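PDB 2QDD: mandelate racemase/muconate lactonizing enzyme, which is an enolase superfamily member of unknown specific function that binds magnesium and probably catalyses a reaction on a carboxylate substrate, as its relatives do. Local coordinates for residues V10-W22 with G324-Q336. Residues are numbered along the deposited sequence; the frame is centred on the assembly and turned at random.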
ATOM      1  N   VAL A  10     -23.973 -43.770  11.214  1.00 38.12           N
ATOM      2  CA  VAL A  10     -24.530 -42.627  10.504  1.00 33.41           C
ATOM      3  C   VAL A  10     -26.049 -42.809  10.414  1.00 35.80           C
ATOM      4  O   VAL A  10     -26.528 -43.877  10.040  1.00 36.36           O
ATOM      5  CB  VAL A  10     -23.903 -42.520   9.086  1.00 32.09           C
ATOM      6  CG1 VAL A  10     -24.469 -41.345   8.309  1.00 31.34           C
ATOM      7  CG2 VAL A  10     -22.394 -42.398   9.184  1.00 28.56           C
ATOM      8  N   PHE A  11     -26.790 -41.767  10.774  1.00 33.58           N
ATOM      9  CA  PHE A  11     -28.244 -41.753  10.669  1.00 35.35           C
ATOM     10  C   PHE A  11     -28.652 -40.624   9.740  1.00 35.72           C
ATOM     11  O   PHE A  11     -27.930 -39.640   9.604  1.00 40.16           O
ATOM     12  CB  PHE A  11     -28.886 -41.529  12.046  1.00 37.45           C
ATOM     13  CG  PHE A  11     -28.592 -42.616  13.045  1.00 36.44           C
ATOM     14  CD1 PHE A  11     -29.487 -43.662  13.232  1.00 39.38           C
ATOM     15  CD2 PHE A  11     -27.425 -42.591  13.804  1.00 32.17           C
ATOM     16  CE1 PHE A  11     -29.220 -44.672  14.154  1.00 42.03           C
ATOM     17  CE2 PHE A  11     -27.149 -43.597  14.724  1.00 33.37           C
ATOM     18  CZ  PHE A  11     -28.049 -44.637  14.901  1.00 40.79           C
ATOM     19  N   HIS A  12     -29.810 -40.764   9.106  1.00 39.30           N
ATOM     20  CA  HIS A  12     -30.338 -39.718   8.238  1.00 42.69           C
ATOM     21  C   HIS A  12     -31.737 -39.289   8.689  1.00 42.85           C
ATOM     22  O   HIS A  12     -32.609 -40.119   8.934  1.00 46.43           O
ATOM     23  CB  HIS A  12     -30.320 -40.167   6.766  1.00 44.48           C
ATOM     24  CG  HIS A  12     -31.223 -39.370   5.876  1.00 46.75           C
ATOM     25  ND1 HIS A  12     -32.306 -39.925   5.229  1.00 57.25           N
ATOM     26  CD2 HIS A  12     -31.216 -38.059   5.538  1.00 48.58           C
ATOM     27  CE1 HIS A  12     -32.923 -38.991   4.527  1.00 60.24           C
ATOM     28  NE2 HIS A  12     -32.282 -37.849   4.698  1.00 53.14           N
ATOM     29  N   LEU A  13     -31.930 -37.981   8.800  1.00 42.18           N
ATOM     30  CA  LEU A  13     -33.144 -37.417   9.361  1.00 40.06           C
ATOM     31  C   LEU A  13     -33.789 -36.528   8.307  1.00 44.92           C
ATOM     32  O   LEU A  13     -33.129 -35.667   7.725  1.00 51.33           O
ATOM     33  CB  LEU A  13     -32.820 -36.606  10.623  1.00 41.43           C
ATOM     34  CG  LEU A  13     -32.561 -37.320  11.962  1.00 42.78           C
ATOM     35  CD1 LEU A  13     -31.167 -37.944  12.059  1.00 48.12           C
ATOM     36  CD2 LEU A  13     -32.771 -36.363  13.118  1.00 36.94           C
ATOM     37  N   ASP A  14     -35.072 -36.759   8.055  1.00 47.91           N
ATOM     38  CA  ASP A  14     -35.870 -35.914   7.178  1.00 49.69           C
ATOM     39  C   ASP A  14     -36.645 -34.926   8.044  1.00 51.73           C
ATOM     40  O   ASP A  14     -37.566 -35.316   8.768  1.00 58.98           O
ATOM     41  CB  ASP A  14     -36.844 -36.785   6.377  1.00 54.75           C
ATOM     42  CG  ASP A  14     -37.207 -36.185   5.034  1.00 65.96           C
ATOM     43  OD1 ASP A  14     -37.788 -35.078   5.003  1.00 69.34           O
ATOM     44  OD2 ASP A  14     -36.922 -36.834   4.005  1.00 75.10           O
ATOM     45  N   LEU A  15     -36.265 -33.653   7.985  1.00 46.88           N
ATOM     46  CA  LEU A  15     -36.807 -32.657   8.906  1.00 44.70           C
ATOM     47  C   LEU A  15     -37.626 -31.606   8.171  1.00 45.29           C
ATOM     48  O   LEU A  15     -37.055 -30.698   7.566  1.00 46.64           O
ATOM     49  CB  LEU A  15     -35.695 -31.964   9.691  1.00 41.47           C
ATOM     50  CG  LEU A  15     -34.669 -32.759  10.486  1.00 44.39           C
ATOM     51  CD1 LEU A  15     -33.540 -31.817  10.820  1.00 41.63           C
ATOM     52  CD2 LEU A  15     -35.290 -33.328  11.757  1.00 43.67           C
ATOM     53  N   PRO A  16     -38.965 -31.716   8.231  1.00 45.67           N
ATOM     54  CA  PRO A  16     -39.806 -30.723   7.565  1.00 43.10           C
ATOM     55  C   PRO A  16     -39.697 -29.360   8.241  1.00 42.19           C
ATOM     56  O   PRO A  16     -39.581 -29.279   9.466  1.00 39.28           O
ATOM     57  CB  PRO A  16     -41.220 -31.295   7.714  1.00 39.54           C
ATOM     58  CG  PRO A  16     -41.149 -32.182   8.908  1.00 47.62           C
ATOM     59  CD  PRO A  16     -39.761 -32.751   8.918  1.00 45.62           C
ATOM     60  N   LEU A  17     -39.702 -28.306   7.434  1.00 43.68           N
ATOM     61  CA  LEU A  17     -39.743 -26.943   7.945  1.00 45.89           C
ATOM     62  C   LEU A  17     -41.170 -26.533   8.287  1.00 47.19           C
ATOM     63  O   LEU A  17     -42.125 -26.985   7.648  1.00 45.41           O
ATOM     64  CB  LEU A  17     -39.141 -25.968   6.928  1.00 44.16           C
ATOM     65  CG  LEU A  17     -37.682 -26.185   6.510  1.00 40.79           C
ATOM     66  CD1 LEU A  17     -37.386 -25.400   5.249  1.00 45.41           C
ATOM     67  CD2 LEU A  17     -36.713 -25.804   7.617  1.00 40.02           C
ATOM     68  N   ALA A  18     -41.296 -25.680   9.301  1.00 50.90           N
ATOM     69  CA  ALA A  18     -42.560 -25.034   9.649  1.00 55.87           C
ATOM     70  C   ALA A  18     -43.056 -24.080   8.555  1.00 60.47           C
ATOM     71  O   ALA A  18     -44.251 -24.042   8.257  1.00 61.56           O
ATOM     72  CB  ALA A  18     -42.425 -24.299  10.980  1.00 55.89           C
ATOM     73  N   LYS A  19     -42.136 -23.314   7.970  1.00 65.77           N
ATOM     74  CA  LYS A  19     -42.448 -22.447   6.829  1.00 70.49           C
ATOM     75  C   LYS A  19     -41.665 -22.873   5.580  1.00 71.96           C
ATOM     76  O   LYS A  19     -40.505 -22.484   5.412  1.00 72.00           O
ATOM     77  CB  LYS A  19     -42.166 -20.972   7.155  1.00 70.59           C
ATOM     78  CG  LYS A  19     -42.816 -20.447   8.433  1.00 77.12           C
ATOM     79  CD  LYS A  19     -44.275 -20.058   8.220  1.00 81.89           C
ATOM     80  CE  LYS A  19     -44.888 -19.490   9.494  1.00 83.47           C
ATOM     81  NZ  LYS A  19     -45.078 -20.526  10.548  1.00 78.77           N
ATOM     82  N   PRO A  20     -42.291 -23.689   4.707  1.00 73.88           N
ATOM     83  CA  PRO A  20     -41.763 -23.905   3.357  1.00 75.20           C
ATOM     84  C   PRO A  20     -41.790 -22.630   2.516  1.00 76.04           C
ATOM     85  O   PRO A  20     -42.696 -21.804   2.667  1.00 77.36           O
ATOM     86  CB  PRO A  20     -42.720 -24.954   2.766  1.00 74.76           C
ATOM     87  CG  PRO A  20     -43.394 -25.579   3.944  1.00 75.75           C
ATOM     88  CD  PRO A  20     -43.515 -24.476   4.945  1.00 74.21           C
ATOM     89  N   TYR A  21     -40.794 -22.467   1.648  1.00 76.34           N
ATOM     90  CA  TYR A  21     -40.820 -21.404   0.646  1.00 78.89           C
ATOM     91  C   TYR A  21     -40.467 -21.876  -0.761  1.00 80.45           C
ATOM     92  O   TYR A  21     -39.789 -22.891  -0.939  1.00 77.85           O
ATOM     93  CB  TYR A  21     -39.981 -20.185   1.067  1.00 78.43           C
ATOM     94  CG  TYR A  21     -38.541 -20.467   1.452  1.00 76.66           C
ATOM     95  CD1 TYR A  21     -38.192 -20.728   2.777  1.00 75.24           C
ATOM     96  CD2 TYR A  21     -37.523 -20.439   0.497  1.00 71.71           C
ATOM     97  CE1 TYR A  21     -36.873 -20.977   3.141  1.00 74.23           C
ATOM     98  CE2 TYR A  21     -36.200 -20.683   0.851  1.00 75.22           C
ATOM     99  CZ  TYR A  21     -35.883 -20.947   2.176  1.00 76.07           C
ATOM    100  OH  TYR A  21     -34.578 -21.193   2.539  1.00 77.82           O
ATOM    101  N   TRP A  22     -40.937 -21.124  -1.752  1.00 85.15           N
ATOM    102  CA  TRP A  22     -41.039 -21.605  -3.125  1.00 90.99           C
ATOM    103  C   TRP A  22     -39.990 -20.917  -3.997  1.00 92.28           C
ATOM    104  O   TRP A  22     -40.143 -19.750  -4.367  1.00 92.55           O
ATOM    105  CB  TRP A  22     -42.457 -21.374  -3.677  1.00 92.63           C
ATOM    106  CG  TRP A  22     -43.559 -21.764  -2.717  1.00 93.96           C
ATOM    107  CD1 TRP A  22     -44.175 -22.980  -2.627  1.00 93.17           C
ATOM    108  CD2 TRP A  22     -44.166 -20.932  -1.714  1.00 95.19           C
ATOM    109  NE1 TRP A  22     -45.125 -22.960  -1.632  1.00 93.46           N
ATOM    110  CE2 TRP A  22     -45.140 -21.717  -1.054  1.00 95.98           C
ATOM    111  CE3 TRP A  22     -43.976 -19.602  -1.306  1.00 93.86           C
ATOM    112  CZ2 TRP A  22     -45.927 -21.214  -0.009  1.00 95.20           C
ATOM    113  CZ3 TRP A  22     -44.760 -19.102  -0.265  1.00 92.75           C
ATOM    114  CH2 TRP A  22     -45.724 -19.909   0.369  1.00 94.05           C
ATOM    115  N   GLY A 324     -31.724 -23.039  15.059  1.00 37.76           N
ATOM    116  CA  GLY A 324     -32.232 -23.772  13.896  1.00 37.29           C
ATOM    117  C   GLY A 324     -33.546 -24.499  14.128  1.00 39.34           C
ATOM    118  O   GLY A 324     -34.441 -24.456  13.276  1.00 38.13           O
ATOM    119  N   HIS A 325     -33.666 -25.138  15.295  1.00 36.29           N
ATOM    120  CA  HIS A 325     -34.779 -26.040  15.593  1.00 35.52           C
ATOM    121  C   HIS A 325     -36.122 -25.329  15.762  1.00 38.38           C
ATOM    122  O   HIS A 325     -37.178 -25.955  15.652  1.00 41.30           O
ATOM    123  CB  HIS A 325     -34.463 -26.936  16.797  1.00 33.12           C
ATOM    124  CG  HIS A 325     -34.413 -26.213  18.107  1.00 35.70           C
ATOM    125  ND1 HIS A 325     -33.228 -25.843  18.707  1.00 37.56           N
ATOM    126  CD2 HIS A 325     -35.399 -25.807  18.944  1.00 37.45           C
ATOM    127  CE1 HIS A 325     -33.486 -25.232  19.849  1.00 35.37           C
ATOM    128  NE2 HIS A 325     -34.797 -25.195  20.015  1.00 40.21           N
ATOM    129  N   ALA A 326     -36.068 -24.021  16.004  1.00 35.52           N
ATOM    130  CA  ALA A 326     -37.247 -23.157  16.014  1.00 40.20           C
ATOM    131  C   ALA A 326     -37.994 -23.104  14.679  1.00 42.00           C
ATOM    132  O   ALA A 326     -39.178 -22.755  14.638  1.00 44.07           O
ATOM    133  CB  ALA A 326     -36.865 -21.754  16.463  1.00 39.95           C
ATOM    134  N   HIS A 327     -37.305 -23.450  13.595  1.00 41.51           N
ATOM    135  CA  HIS A 327     -37.884 -23.366  12.260  1.00 41.31           C
ATOM    136  C   HIS A 327     -38.337 -24.723  11.725  1.00 38.13           C
ATOM    137  O   HIS A 327     -38.893 -24.807  10.632  1.00 42.48           O
ATOM    138  CB  HIS A 327     -36.913 -22.668  11.303  1.00 39.46           C
ATOM    139  CG  HIS A 327     -36.678 -21.231  11.646  1.00 42.71           C
ATOM    140  ND1 HIS A 327     -37.336 -20.198  11.014  1.00 45.75           N
ATOM    141  CD2 HIS A 327     -35.885 -20.655  12.580  1.00 44.10           C
ATOM    142  CE1 HIS A 327     -36.949 -19.047  11.535  1.00 44.00           C
ATOM    143  NE2 HIS A 327     -36.071 -19.296  12.491  1.00 44.05           N
ATOM    144  N   LEU A 328     -38.104 -25.772  12.513  1.00 35.04           N
ATOM    145  CA  LEU A 328     -38.544 -27.130  12.187  1.00 38.40           C
ATOM    146  C   LEU A 328     -39.939 -27.433  12.737  1.00 45.40           C
ATOM    147  O   LEU A 328     -40.320 -26.933  13.800  1.00 46.52           O
ATOM    148  CB  LEU A 328     -37.559 -28.163  12.744  1.00 34.99           C
ATOM    149  CG  LEU A 328     -36.078 -28.102  12.367  1.00 34.16           C
ATOM    150  CD1 LEU A 328     -35.308 -29.142  13.177  1.00 26.11           C
ATOM    151  CD2 LEU A 328     -35.862 -28.296  10.865  1.00 33.22           C
ATOM    152  N   ALA A 329     -40.683 -28.268  12.012  1.00 50.76           N
ATOM    153  CA  ALA A 329     -41.985 -28.760  12.465  1.00 55.37           C
ATOM    154  C   ALA A 329     -41.889 -30.060  13.274  1.00 62.04           C
ATOM    155  O   ALA A 329     -42.798 -30.388  14.040  1.00 64.49           O
ATOM    156  CB  ALA A 329     -42.923 -28.933  11.284  1.00 56.38           C
ATOM    157  N   ASP A 330     -40.788 -30.791  13.104  1.00 65.24           N
ATOM    158  CA  ASP A 330     -40.533 -32.014  13.867  1.00 68.16           C
ATOM    159  C   ASP A 330     -39.432 -31.826  14.921  1.00 65.64           C
ATOM    160  O   ASP A 330     -38.609 -30.915  14.812  1.00 67.57           O
ATOM    161  CB  ASP A 330     -40.167 -33.160  12.918  1.00 71.65           C
ATOM    162  CG  ASP A 330     -40.850 -34.469  13.283  1.00 81.36           C
ATOM    163  OD1 ASP A 330     -40.921 -34.803  14.488  1.00 84.98           O
ATOM    164  OD2 ASP A 330     -41.314 -35.168  12.357  1.00 85.79           O
ATOM    165  N   ASP A 331     -39.433 -32.691  15.934  1.00 62.78           N
ATOM    166  CA  ASP A 331     -38.374 -32.735  16.947  1.00 60.51           C
ATOM    167  C   ASP A 331     -38.020 -34.194  17.258  1.00 61.92           C
ATOM    168  O   ASP A 331     -38.844 -34.928  17.814  1.00 67.00           O
ATOM    169  CB  ASP A 331     -38.823 -32.003  18.222  1.00 59.15           C
ATOM    170  CG  ASP A 331     -37.674 -31.711  19.196  1.00 53.11           C
ATOM    171  OD1 ASP A 331     -36.544 -32.221  19.026  1.00 49.81           O
ATOM    172  OD2 ASP A 331     -37.919 -30.959  20.161  1.00 48.62           O
ATOM    173  N   PRO A 332     -36.799 -34.620  16.885  1.00 60.44           N
ATOM    174  CA  PRO A 332     -36.257 -35.947  17.196  1.00 60.21           C
ATOM    175  C   PRO A 332     -35.585 -36.080  18.570  1.00 59.50           C
ATOM    176  O   PRO A 332     -35.254 -37.197  18.986  1.00 58.40           O
ATOM    177  CB  PRO A 332     -35.222 -36.149  16.093  1.00 61.36           C
ATOM    178  CG  PRO A 332     -34.714 -34.778  15.835  1.00 61.47           C
ATOM    179  CD  PRO A 332     -35.858 -33.828  16.070  1.00 59.89           C
ATOM    180  N   ILE A 333     -35.370 -34.959  19.256  1.00 58.78           N
ATOM    181  CA  ILE A 333     -34.809 -34.967  20.611  1.00 56.12           C
ATOM    182  C   ILE A 333     -35.614 -34.080  21.580  1.00 56.92           C
ATOM    183  O   ILE A 333     -35.112 -33.047  22.039  1.00 56.63           O
ATOM    184  CB  ILE A 333     -33.299 -34.585  20.620  1.00 56.77           C
ATOM    185  CG1 ILE A 333     -33.009 -33.451  19.625  1.00 54.33           C
ATOM    186  CG2 ILE A 333     -32.433 -35.800  20.296  1.00 52.74           C
ATOM    187  CD1 ILE A 333     -31.735 -32.703  19.915  1.00 53.45           C
ATOM    188  N   PRO A 334     -36.869 -34.481  21.896  1.00 57.47           N
ATOM    189  CA  PRO A 334     -37.788 -33.602  22.631  1.00 55.65           C
ATOM    190  C   PRO A 334     -37.321 -33.360  24.063  1.00 54.09           C
ATOM    191  O   PRO A 334     -36.810 -34.281  24.709  1.00 53.49           O
ATOM    192  CB  PRO A 334     -39.107 -34.389  22.636  1.00 55.50           C
ATOM    193  CG  PRO A 334     -38.948 -35.437  21.584  1.00 57.14           C
ATOM    194  CD  PRO A 334     -37.503 -35.781  21.605  1.00 56.98           C
ATOM    195  N   GLY A 335     -37.459 -32.119  24.527  1.00 52.81           N
ATOM    196  CA  GLY A 335     -37.028 -31.725  25.868  1.00 54.42           C
ATOM    197  C   GLY A 335     -35.530 -31.792  26.128  1.00 56.55           C
ATOM    198  O   GLY A 335     -35.093 -31.808  27.285  1.00 56.84           O
ATOM    199  N   GLN A 336     -34.745 -31.830  25.053  1.00 56.12           N
ATOM    200  CA  GLN A 336     -33.296 -31.997  25.145  1.00 51.28           C
ATOM    201  C   GLN A 336     -32.569 -30.848  24.468  1.00 49.20           C
ATOM    202  O   GLN A 336     -33.064 -30.280  23.495  1.00 45.50           O
ATOM    203  CB  GLN A 336     -32.866 -33.318  24.512  1.00 52.82           C
ATOM    204  CG  GLN A 336     -32.917 -34.500  25.453  1.00 51.36           C
ATOM    205  CD  GLN A 336     -31.927 -35.575  25.067  1.00 52.47           C
ATOM    206  OE1 GLN A 336     -30.800 -35.598  25.562  1.00 47.74           O
ATOM    207  NE2 GLN A 336     -32.338 -36.470  24.171  1.00 40.13           N
TER
HETATM  208  O   HOH W   1     -39.184 -22.767   8.729  1.00 54.73           O
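L17 and L328 lie side by side where the N-terminal strand nears its corner at A18 and K19 and meets the loop 324-336, and their backbones form a single antiparallel bridge. Two hydrogen bonds make it. A329 N donates to P16 O at 3.0 Å, and A18 N donates to H327 O at 2.9 Å. Both are nearly straight at the hydrogen. H327 O is held further: water 1 donates to it at 2.8 Å and accepts from K19 N. The CA of L17 also makes a CA-H...O contact with this oxygen.

The L328 side chain can be followed outward. Its CB starts beside P16 O. CG stands anti to the carbonyl carbon (chi1 -56°), which brings both methyls back to the strand although the CB itself points away from it. CD1 meets CD1 of L15 at 4.0 Å. CD2 lies against L15 CB at 3.9 Å and looser against L17 CD2.

From the bridge toward L13 the backbones draw apart, and only side chains span the gap. The P16 ring rests its CD on D330 CB. Further on, L13 CD2 touches P332 CG at 3.7 Å, the two side chains crossing at about a right angle. The CB of D331 points away from the strand: its OD1 accepts from I333 N in an Asx turn, and its OD2 makes a salt bridge to R339.

The contact joins the N-terminal capping domain to a loop of the C-terminal barrel domain, with the H327 side chain about 10 Å from that of D196, a magnesium-binding residue of this protein, although no metal is bound to this chain. Such docking of cap on barrel is characteristic of the enolase superfamily fold.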